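Local structure of endolysin (Clostridium phage phiCD27, 3QAY) at residues C5-H10 with S67-R72; D40-R43 with K48-V51; L106-R111 with K138-L143. The protein probably cleaves the amide bond between N-acetylmuramic acid and L-alanine in clostridial peptidoglycan through its zinc-binding amidase domain, helping the phage lyse its host. All blocks are in the same frame, centred on the assembly; numbering follows the deposited sequence.

How the contacts relate
All three contacts attach a helix to one six-stranded mixed sheet, and they illustrate how an alpha/beta amidase domain is assembled. Contacts 1 and 2 lie on adjacent parallel strands, 3-8 and 48-52, with centres about 15 Å apart; they touch directly, through a probable backbone hydrogen bond between Ile6 N and Asp50 O and through packing of Ile6 on Val49. Along the chain, contact 2 falls wholly between the two segments of contact 1, while contact 3 follows both. Contact 3, which seats helix 103-116 on strand 140-148, has its centre about 16 Å from each of the others. Contact 1 carries the zinc ligand His10, whereas contacts 2 and 3 pack helices on the sheet away from the metal ligands.

Contact 1 of 3, residues C5-H10 with S67-R72; sequences CITVGH and SYKIPR. With ZN (zinc ion), chain E.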
loop_
_atom_site.group_PDB
_atom_site.type_symbol
_atom_site.label_atom_id
_atom_site.label_comp_id
_atom_site.label_asym_id
_atom_site.label_seq_id
_atom_site.Cartn_x
_atom_site.Cartn_y
_atom_site.Cartn_z
ATOM N N CYS A 5 1.417 -0.151 -10.817
ATOM C CA CYS A 5 0.460 -1.149 -10.357
ATOM C C CYS A 5 0.233 -0.932 -8.880
ATOM O O CYS A 5 1.196 -0.811 -8.126
ATOM C CB CYS A 5 0.993 -2.558 -10.580
ATOM S SG CYS A 5 -0.156 -3.875 -10.067
ATOM N N ILE A 6 -1.035 -0.859 -8.475
ATOM C CA ILE A 6 -1.391 -0.791 -7.064
ATOM C C ILE A 6 -2.151 -2.061 -6.713
ATOM O O ILE A 6 -3.224 -2.315 -7.266
ATOM C CB ILE A 6 -2.288 0.425 -6.730
ATOM C CG1 ILE A 6 -1.589 1.735 -7.076
ATOM C CG2 ILE A 6 -2.654 0.434 -5.242
ATOM C CD1 ILE A 6 -2.505 2.954 -6.959
ATOM N N THR A 7 -1.580 -2.873 -5.828
ATOM C CA THR A 7 -2.299 -4.011 -5.284
ATOM C C THR A 7 -2.838 -3.656 -3.905
ATOM O O THR A 7 -2.198 -2.925 -3.154
ATOM C CB THR A 7 -1.422 -5.264 -5.183
ATOM O OG1 THR A 7 -0.290 -5.003 -4.354
ATOM C CG2 THR A 7 -0.948 -5.705 -6.557
ATOM N N VAL A 8 -4.036 -4.150 -3.595
ATOM C CA VAL A 8 -4.582 -4.059 -2.251
ATOM C C VAL A 8 -4.233 -5.347 -1.520
ATOM O O VAL A 8 -4.528 -6.444 -1.999
ATOM C CB VAL A 8 -6.107 -3.852 -2.272
ATOM C CG1 VAL A 8 -6.710 -4.058 -0.889
ATOM C CG2 VAL A 8 -6.438 -2.457 -2.823
ATOM N N GLY A 9 -3.586 -5.205 -0.367
ATOM C CA GLY A 9 -3.214 -6.341 0.447
ATOM C C GLY A 9 -4.418 -7.065 1.015
ATOM O O GLY A 9 -5.460 -6.456 1.277
ATOM N N HIS A 10 -4.267 -8.379 1.171
ATOM C CA HIS A 10 -5.261 -9.249 1.800
ATOM C C HIS A 10 -6.488 -9.470 0.924
ATOM O O HIS A 10 -6.511 -9.049 -0.232
ATOM C CB HIS A 10 -5.609 -8.718 3.189
ATOM C CG HIS A 10 -4.398 -8.422 4.014
ATOM N ND1 HIS A 10 -3.601 -9.417 4.536
ATOM C CD2 HIS A 10 -3.815 -7.250 4.356
ATOM C CE1 HIS A 10 -2.598 -8.869 5.197
ATOM N NE2 HIS A 10 -2.704 -7.555 5.104
ATOM N N SER A 67 -1.054 -16.341 -5.794
ATOM C CA SER A 67 -1.355 -16.928 -7.102
ATOM C C SER A 67 -2.175 -15.999 -7.988
ATOM O O SER A 67 -2.035 -16.025 -9.207
ATOM C CB SER A 67 -2.118 -18.245 -6.932
ATOM O OG SER A 67 -1.551 -19.036 -5.909
ATOM N N TYR A 68 -3.035 -15.189 -7.373
ATOM C CA TYR A 68 -3.826 -14.213 -8.115
ATOM C C TYR A 68 -2.992 -12.992 -8.511
ATOM O O TYR A 68 -3.004 -12.584 -9.669
ATOM C CB TYR A 68 -5.041 -13.767 -7.295
ATOM C CG TYR A 68 -5.922 -12.767 -8.011
ATOM C CD1 TYR A 68 -6.821 -13.177 -8.991
ATOM C CD2 TYR A 68 -5.849 -11.409 -7.715
ATOM C CE1 TYR A 68 -7.628 -12.261 -9.651
ATOM C CE2 TYR A 68 -6.649 -10.488 -8.370
ATOM C CZ TYR A 68 -7.526 -10.915 -9.339
ATOM O OH TYR A 68 -8.320 -9.997 -9.978
ATOM N N LYS A 69 -2.279 -12.415 -7.547
ATOM C CA LYS A 69 -1.588 -11.137 -7.761
ATOM C C LYS A 69 -0.360 -11.242 -8.670
ATOM O O LYS A 69 -0.238 -10.484 -9.627
ATOM C CB LYS A 69 -1.210 -10.493 -6.422
ATOM C CG LYS A 69 -2.404 -9.906 -5.673
ATOM C CD LYS A 69 -2.000 -9.203 -4.388
ATOM C CE LYS A 69 -1.372 -10.172 -3.390
ATOM N NZ LYS A 69 -1.147 -9.565 -2.063
ATOM N N ILE A 70 0.527 -12.189 -8.381
ATOM C CA ILE A 70 1.841 -12.270 -9.051
ATOM C C ILE A 70 1.827 -12.343 -10.597
ATOM O O ILE A 70 2.575 -11.607 -11.246
ATOM C CB ILE A 70 2.700 -13.421 -8.453
ATOM C CG1 ILE A 70 3.183 -13.042 -7.046
ATOM C CG2 ILE A 70 3.907 -13.753 -9.349
ATOM C CD1 ILE A 70 3.988 -11.746 -6.988
ATOM N N PRO A 71 0.998 -13.222 -11.190
ATOM C CA PRO A 71 0.921 -13.256 -12.660
ATOM C C PRO A 71 0.424 -11.935 -13.277
ATOM O O PRO A 71 0.905 -11.522 -14.337
ATOM C CB PRO A 71 -0.080 -14.392 -12.938
ATOM C CG PRO A 71 -0.073 -15.232 -11.692
ATOM C CD PRO A 71 0.166 -14.271 -10.570
ATOM N N ARG A 72 -0.524 -11.283 -12.605
ATOM C CA ARG A 72 -1.088 -10.017 -13.074
ATOM C C ARG A 72 -0.097 -8.871 -12.912
ATOM O O ARG A 72 0.042 -8.037 -13.809
ATOM C CB ARG A 72 -2.403 -9.710 -12.343
ATOM C CG ARG A 72 -3.519 -10.646 -12.763
ATOM C CD ARG A 72 -4.787 -10.492 -11.934
ATOM N NE ARG A 72 -5.897 -11.212 -12.563
ATOM C CZ ARG A 72 -6.061 -12.536 -12.548
ATOM N NH1 ARG A 72 -5.198 -13.330 -11.917
ATOM N NH2 ARG A 72 -7.108 -13.077 -13.167
HETATM ZN ZN ZN E . -1.425 -6.136 5.709
HETATM O O HOH W 1 -4.045 -9.122 -1.689
HETATM O O HOH W 2 -1.990 -9.819 0.462
HETATM O O HOH W 3 0.078 -8.041 5.794
#
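Lys69 lays its aliphatic chain over Thr7, with CD of the lysine 4.1 Å from CB of the threonine. The chain bends about its CG-CD bond (chi3 -63°), at the very carbon that touches Thr7, and its ammonium group arrives beside the turn that follows the strand. Two waters there complete a bridge instead of any direct hydrogen bond between the segments. Water 1 accepts from Lys69 NZ at 3.0 Å and donates to both Val8 O (2.7 Å) and His10 O. Water 2 accepts from Lys69 NZ at 2.7 Å and from His10 N at 2.8 Å. Through the waters the lysine is tied to the backbone on both sides of Gly9, an arrangement consistent with steadying the loop that carries His10, which binds the zinc ion through NE2 at 2.0 Å. Glu27 and His85 supply the other protein ligands. The buried NZ also forms a salt bridge with Glu83 and a hydrogen bond with Tyr132, while Thr7 OG1 bonds to the same Glu83 carboxylate oxygen, OE2. Helix 64-75 is thus joined to strand 3-8, which runs in the sheet between strands 48-52 and 80-87; Ile6 and Val8 of that strand pack on helix 27-44.

Contact 2 of 3, residues D40-R43 with K48-V51; sequences DTFR and KVDV. With PO4 (phosphate ion), chain G.
Chi1 of -71° turns the Arg43 side chain back beside its own backbone N, and an extended run from CG to NE then carries the guanidinium group to the strand, where it meets Val49. Val49 places its CG2 methyl beside its own backbone N, and this branch reaches the helix. Val49 CG2 lies 3.6 Å from Phe42 CB and 4.2 Å from Arg43 CG, so a single methyl touches the roots of two successive helical side chains. The arginine passes obliquely over the valine on its way to a polar end.

There, NH2 serves two acceptors, both at the edge of the guanidinium group and near its plane. Arg43 NH2 donates to Val49 O at 2.9 Å in a fairly straight bond (161°), although the donor stands 52° out of the carbonyl plane and does not use a lone pair. The second bond of Arg43 NH2 goes to O2 of a phosphate ion at 2.7 Å. Arg43 NH1 forms a salt bridge with Asp40 OD1 at 2.9 Å, meeting the carboxylate on its anti side and tilted out of its plane; this partner, one helical turn back, helps fix the rotation of the guanidinium plane. The phosphate, probably from the crystallisation liquor, is also held by Val51 N, which donates to its O3 at 2.8 Å. Arginine and backbone amide together hold the anion at the edge of the sheet.

The contact lies within a beta-alpha-beta unit. Strand 3-8 leads into helix 27-44, and the chain returns as strand 48-52, parallel to the first and hydrogen-bonded to it through Lys48 and Asp50. Val49 also touches Ala39 and Ile6, Val51 packs on Ala35 and Ala39, and Phe42 touches Ile4 of strand 3-8 as well as Val171 and Val174 of helix 152-175.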
loop_
_atom_site.group_PDB
_atom_site.type_symbol
_atom_site.label_atom_id
_atom_site.label_comp_id
_atom_site.label_asym_id
_atom_site.label_seq_id
_atom_site.Cartn_x
_atom_site.Cartn_y
_atom_site.Cartn_z
ATOM N N ASP A 40 -5.981 7.729 -9.001
ATOM C CA ASP A 40 -6.412 8.991 -9.599
ATOM C C ASP A 40 -5.432 10.132 -9.327
ATOM O O ASP A 40 -5.240 11.012 -10.173
ATOM C CB ASP A 40 -7.805 9.381 -9.084
ATOM C CG ASP A 40 -8.923 8.596 -9.747
ATOM O OD1 ASP A 40 -8.682 7.924 -10.771
ATOM O OD2 ASP A 40 -10.059 8.668 -9.236
ATOM N N THR A 41 -4.820 10.123 -8.149
ATOM C CA THR A 41 -3.823 11.134 -7.809
ATOM C C THR A 41 -2.589 10.994 -8.711
ATOM O O THR A 41 -2.070 11.996 -9.218
ATOM C CB THR A 41 -3.446 11.072 -6.316
ATOM O OG1 THR A 41 -4.644 11.115 -5.528
ATOM C CG2 THR A 41 -2.560 12.242 -5.933
ATOM N N PHE A 42 -2.145 9.757 -8.940
ATOM C CA PHE A 42 -1.079 9.497 -9.915
ATOM C C PHE A 42 -1.500 9.907 -11.324
ATOM O O PHE A 42 -0.711 10.491 -12.057
ATOM C CB PHE A 42 -0.676 8.019 -9.940
ATOM C CG PHE A 42 0.319 7.636 -8.884
ATOM C CD1 PHE A 42 1.620 8.116 -8.936
ATOM C CD2 PHE A 42 -0.032 6.759 -7.863
ATOM C CE1 PHE A 42 2.546 7.765 -7.977
ATOM C CE2 PHE A 42 0.889 6.392 -6.897
ATOM C CZ PHE A 42 2.185 6.893 -6.953
ATOM N N ARG A 43 -2.741 9.592 -11.694
ATOM C CA ARG A 43 -3.224 9.850 -13.050
ATOM C C ARG A 43 -3.258 11.339 -13.378
ATOM O O ARG A 43 -2.939 11.743 -14.501
ATOM C CB ARG A 43 -4.605 9.223 -13.255
ATOM C CG ARG A 43 -4.584 7.707 -13.315
ATOM C CD ARG A 43 -5.980 7.136 -13.492
ATOM N NE ARG A 43 -5.965 5.672 -13.427
ATOM C CZ ARG A 43 -6.744 4.919 -12.647
ATOM N NH1 ARG A 43 -7.660 5.457 -11.852
ATOM N NH2 ARG A 43 -6.617 3.596 -12.682
ATOM N N LYS A 48 0.041 6.212 -15.759
ATOM C CA LYS A 48 -0.986 5.211 -15.967
ATOM C C LYS A 48 -0.956 4.242 -14.793
ATOM O O LYS A 48 0.118 3.845 -14.332
ATOM C CB LYS A 48 -0.786 4.471 -17.286
ATOM C CG LYS A 48 -1.348 5.213 -18.495
ATOM C CD LYS A 48 -1.167 4.403 -19.783
ATOM C CE LYS A 48 -2.091 3.178 -19.865
ATOM N NZ LYS A 48 -3.536 3.535 -19.958
ATOM N N VAL A 49 -2.144 3.878 -14.315
ATOM C CA VAL A 49 -2.284 3.051 -13.127
ATOM C C VAL A 49 -3.319 1.950 -13.325
ATOM O O VAL A 49 -4.397 2.190 -13.882
ATOM C CB VAL A 49 -2.713 3.887 -11.902
ATOM C CG1 VAL A 49 -2.728 3.016 -10.642
ATOM C CG2 VAL A 49 -1.798 5.070 -11.713
ATOM N N ASP A 50 -2.961 0.749 -12.877
ATOM C CA ASP A 50 -3.883 -0.369 -12.745
ATOM C C ASP A 50 -3.985 -0.727 -11.278
ATOM O O ASP A 50 -2.969 -0.875 -10.597
ATOM C CB ASP A 50 -3.371 -1.605 -13.493
ATOM C CG ASP A 50 -3.392 -1.436 -14.987
ATOM O OD1 ASP A 50 -4.216 -0.642 -15.494
ATOM O OD2 ASP A 50 -2.582 -2.108 -15.659
ATOM N N VAL A 51 -5.214 -0.872 -10.797
ATOM C CA VAL A 51 -5.461 -1.282 -9.429
ATOM C C VAL A 51 -5.835 -2.756 -9.438
ATOM O O VAL A 51 -6.739 -3.160 -10.177
ATOM C CB VAL A 51 -6.601 -0.463 -8.789
ATOM C CG1 VAL A 51 -6.947 -1.024 -7.415
ATOM C CG2 VAL A 51 -6.209 1.008 -8.696
HETATM P P PO4 G . -8.259 0.501 -12.529
HETATM O O1 PO4 G . -9.456 -0.288 -12.065
HETATM O O2 PO4 G . -7.926 1.522 -11.468
HETATM O O3 PO4 G . -7.098 -0.427 -12.782
HETATM O O4 PO4 G . -8.570 1.206 -13.827
#

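Contact 3 of 3, residues L106-R111 with K138-L143; sequences LEYATR and KPTAVL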
loop_
_atom_site.group_PDB
_atom_site.type_symbol
_atom_site.label_atom_id
_atom_site.label_comp_id
_atom_site.label_asym_id
_atom_site.label_seq_id
_atom_site.Cartn_x
_atom_site.Cartn_y
_atom_site.Cartn_z
ATOM N N LEU A 106 14.347 1.317 -2.161
ATOM C CA LEU A 106 14.734 2.159 -1.025
ATOM C C LEU A 106 14.536 3.658 -1.302
ATOM O O LEU A 106 14.088 4.389 -0.419
ATOM C CB LEU A 106 16.186 1.885 -0.623
ATOM C CG LEU A 106 16.818 2.788 0.444
ATOM C CD1 LEU A 106 16.082 2.697 1.776
ATOM C CD2 LEU A 106 18.288 2.437 0.608
ATOM N N GLU A 107 14.855 4.114 -2.515
ATOM C CA GLU A 107 14.681 5.531 -2.860
ATOM C C GLU A 107 13.226 5.952 -2.708
ATOM O O GLU A 107 12.923 6.942 -2.034
ATOM C CB GLU A 107 15.125 5.817 -4.293
ATOM C CG GLU A 107 16.606 5.658 -4.558
ATOM C CD GLU A 107 16.981 6.177 -5.934
ATOM O OE1 GLU A 107 17.155 5.362 -6.870
ATOM O OE2 GLU A 107 17.072 7.414 -6.080
ATOM N N TYR A 108 12.334 5.204 -3.354
ATOM C CA TYR A 108 10.891 5.409 -3.210
ATOM C C TYR A 108 10.467 5.348 -1.744
ATOM O O TYR A 108 9.802 6.261 -1.244
ATOM C CB TYR A 108 10.110 4.347 -3.997
ATOM C CG TYR A 108 10.171 4.481 -5.505
ATOM C CD1 TYR A 108 9.766 5.654 -6.143
ATOM C CD2 TYR A 108 10.596 3.424 -6.300
ATOM C CE1 TYR A 108 9.804 5.771 -7.529
ATOM C CE2 TYR A 108 10.642 3.535 -7.687
ATOM C CZ TYR A 108 10.244 4.709 -8.295
ATOM O OH TYR A 108 10.291 4.820 -9.669
ATOM N N ALA A 109 10.859 4.272 -1.060
ATOM C CA ALA A 109 10.435 4.028 0.326
ATOM C C ALA A 109 10.748 5.199 1.260
ATOM O O ALA A 109 9.886 5.625 2.037
ATOM C CB ALA A 109 11.048 2.727 0.857
ATOM N N THR A 110 11.960 5.737 1.159
ATOM C CA THR A 110 12.413 6.828 2.033
ATOM C C THR A 110 11.601 8.105 1.818
ATOM O O THR A 110 11.200 8.769 2.773
ATOM C CB THR A 110 13.912 7.126 1.808
ATOM O OG1 THR A 110 14.678 5.938 2.066
ATOM C CG2 THR A 110 14.392 8.245 2.724
ATOM N N ARG A 111 11.345 8.435 0.557
ATOM C CA ARG A 111 10.577 9.626 0.233
ATOM C C ARG A 111 9.116 9.493 0.672
ATOM O O ARG A 111 8.557 10.428 1.235
ATOM C CB ARG A 111 10.676 9.945 -1.261
ATOM C CG ARG A 111 12.079 10.357 -1.712
ATOM C CD ARG A 111 12.055 10.994 -3.104
ATOM N NE ARG A 111 11.380 10.138 -4.087
ATOM C CZ ARG A 111 11.984 9.324 -4.955
ATOM N NH1 ARG A 111 13.312 9.228 -5.007
ATOM N NH2 ARG A 111 11.247 8.603 -5.793
ATOM N N LYS A 138 8.526 -8.620 -10.803
ATOM C CA LYS A 138 9.566 -8.133 -11.721
ATOM C C LYS A 138 9.850 -6.644 -11.531
ATOM O O LYS A 138 11.003 -6.261 -11.376
ATOM C CB LYS A 138 9.240 -8.421 -13.190
ATOM C CG LYS A 138 10.477 -8.339 -14.094
ATOM C CD LYS A 138 10.150 -8.645 -15.536
ATOM C CE LYS A 138 11.355 -9.154 -16.316
ATOM N NZ LYS A 138 12.625 -8.451 -15.990
ATOM N N PRO A 139 8.806 -5.796 -11.536
ATOM C CA PRO A 139 9.123 -4.382 -11.320
ATOM C C PRO A 139 9.621 -4.088 -9.909
ATOM O O PRO A 139 9.385 -4.873 -8.983
ATOM C CB PRO A 139 7.786 -3.681 -11.556
ATOM C CG PRO A 139 6.756 -4.717 -11.311
ATOM C CD PRO A 139 7.361 -6.013 -11.736
ATOM N N THR A 140 10.326 -2.971 -9.761
ATOM C CA THR A 140 10.592 -2.407 -8.442
ATOM C C THR A 140 9.282 -2.352 -7.669
ATOM O O THR A 140 8.249 -1.951 -8.219
ATOM C CB THR A 140 11.179 -0.995 -8.551
ATOM O OG1 THR A 140 12.367 -1.045 -9.346
ATOM C CG2 THR A 140 11.514 -0.437 -7.173
ATOM N N ALA A 141 9.313 -2.783 -6.409
ATOM C CA ALA A 141 8.107 -2.825 -5.590
ATOM C C ALA A 141 8.335 -2.232 -4.208
ATOM O O ALA A 141 9.443 -2.305 -3.668
ATOM C CB ALA A 141 7.603 -4.244 -5.465
ATOM N N VAL A 142 7.279 -1.633 -3.657
ATOM C CA VAL A 142 7.260 -1.226 -2.261
ATOM C C VAL A 142 5.939 -1.632 -1.617
ATOM O O VAL A 142 4.898 -1.665 -2.267
ATOM C CB VAL A 142 7.510 0.292 -2.077
ATOM C CG1 VAL A 142 8.902 0.643 -2.548
ATOM C CG2 VAL A 142 6.472 1.117 -2.807
ATOM N N LEU A 143 6.005 -1.977 -0.340
ATOM C CA LEU A 143 4.822 -2.306 0.420
ATOM C C LEU A 143 4.633 -1.185 1.416
ATOM O O LEU A 143 5.488 -0.961 2.274
ATOM C CB LEU A 143 5.007 -3.648 1.114
ATOM C CG LEU A 143 3.811 -4.243 1.855
ATOM C CD1 LEU A 143 4.071 -5.705 2.168
ATOM C CD2 LEU A 143 3.497 -3.476 3.136
#
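Tyr108 and Ala109, the residues of helix 103-116 that meet segment 138-143, lie within the turn closed by the 3.0 Å backbone bond from Thr110 N to Leu106 O. Their partners are Thr140 and Val142, alternate residues whose side chains both point to the helix. The Thr140 methyl comes up at the edge of the tyrosine ring, near its plane, with CG2 of the threonine 4.1 Å from CD2 of Tyr108; the two side chains cross at about a right angle. Chi1 of -57° on Thr140 directs OG1 beside the backbone N and leaves CG2 as the branch that meets the ring. Deeper in, Val142 CG1 lies 4.2 Å from Tyr108 CB and 4.4 Å from Ala109 N. Ala109, with only a methyl side chain, is where the backbones come nearest, its CA 6.7 Å from Val142 CA. The axes of 106-111 and 140-143 pass 8.4 Å from each other and cross at -31°.

The contact packs the helix on strand 140-148 of the sheet, and Val98 of neighbouring strand 96-100 touches both Ala109 and Val142. No hydrogen bond links the two segments. Between them the hold is therefore apolar, methyl groups fitted against a ring edge and a backbone; directional polar bonds of this helix lie to another side, where Arg111 is hydrogen-bonded to Gly173 O and Val174 O.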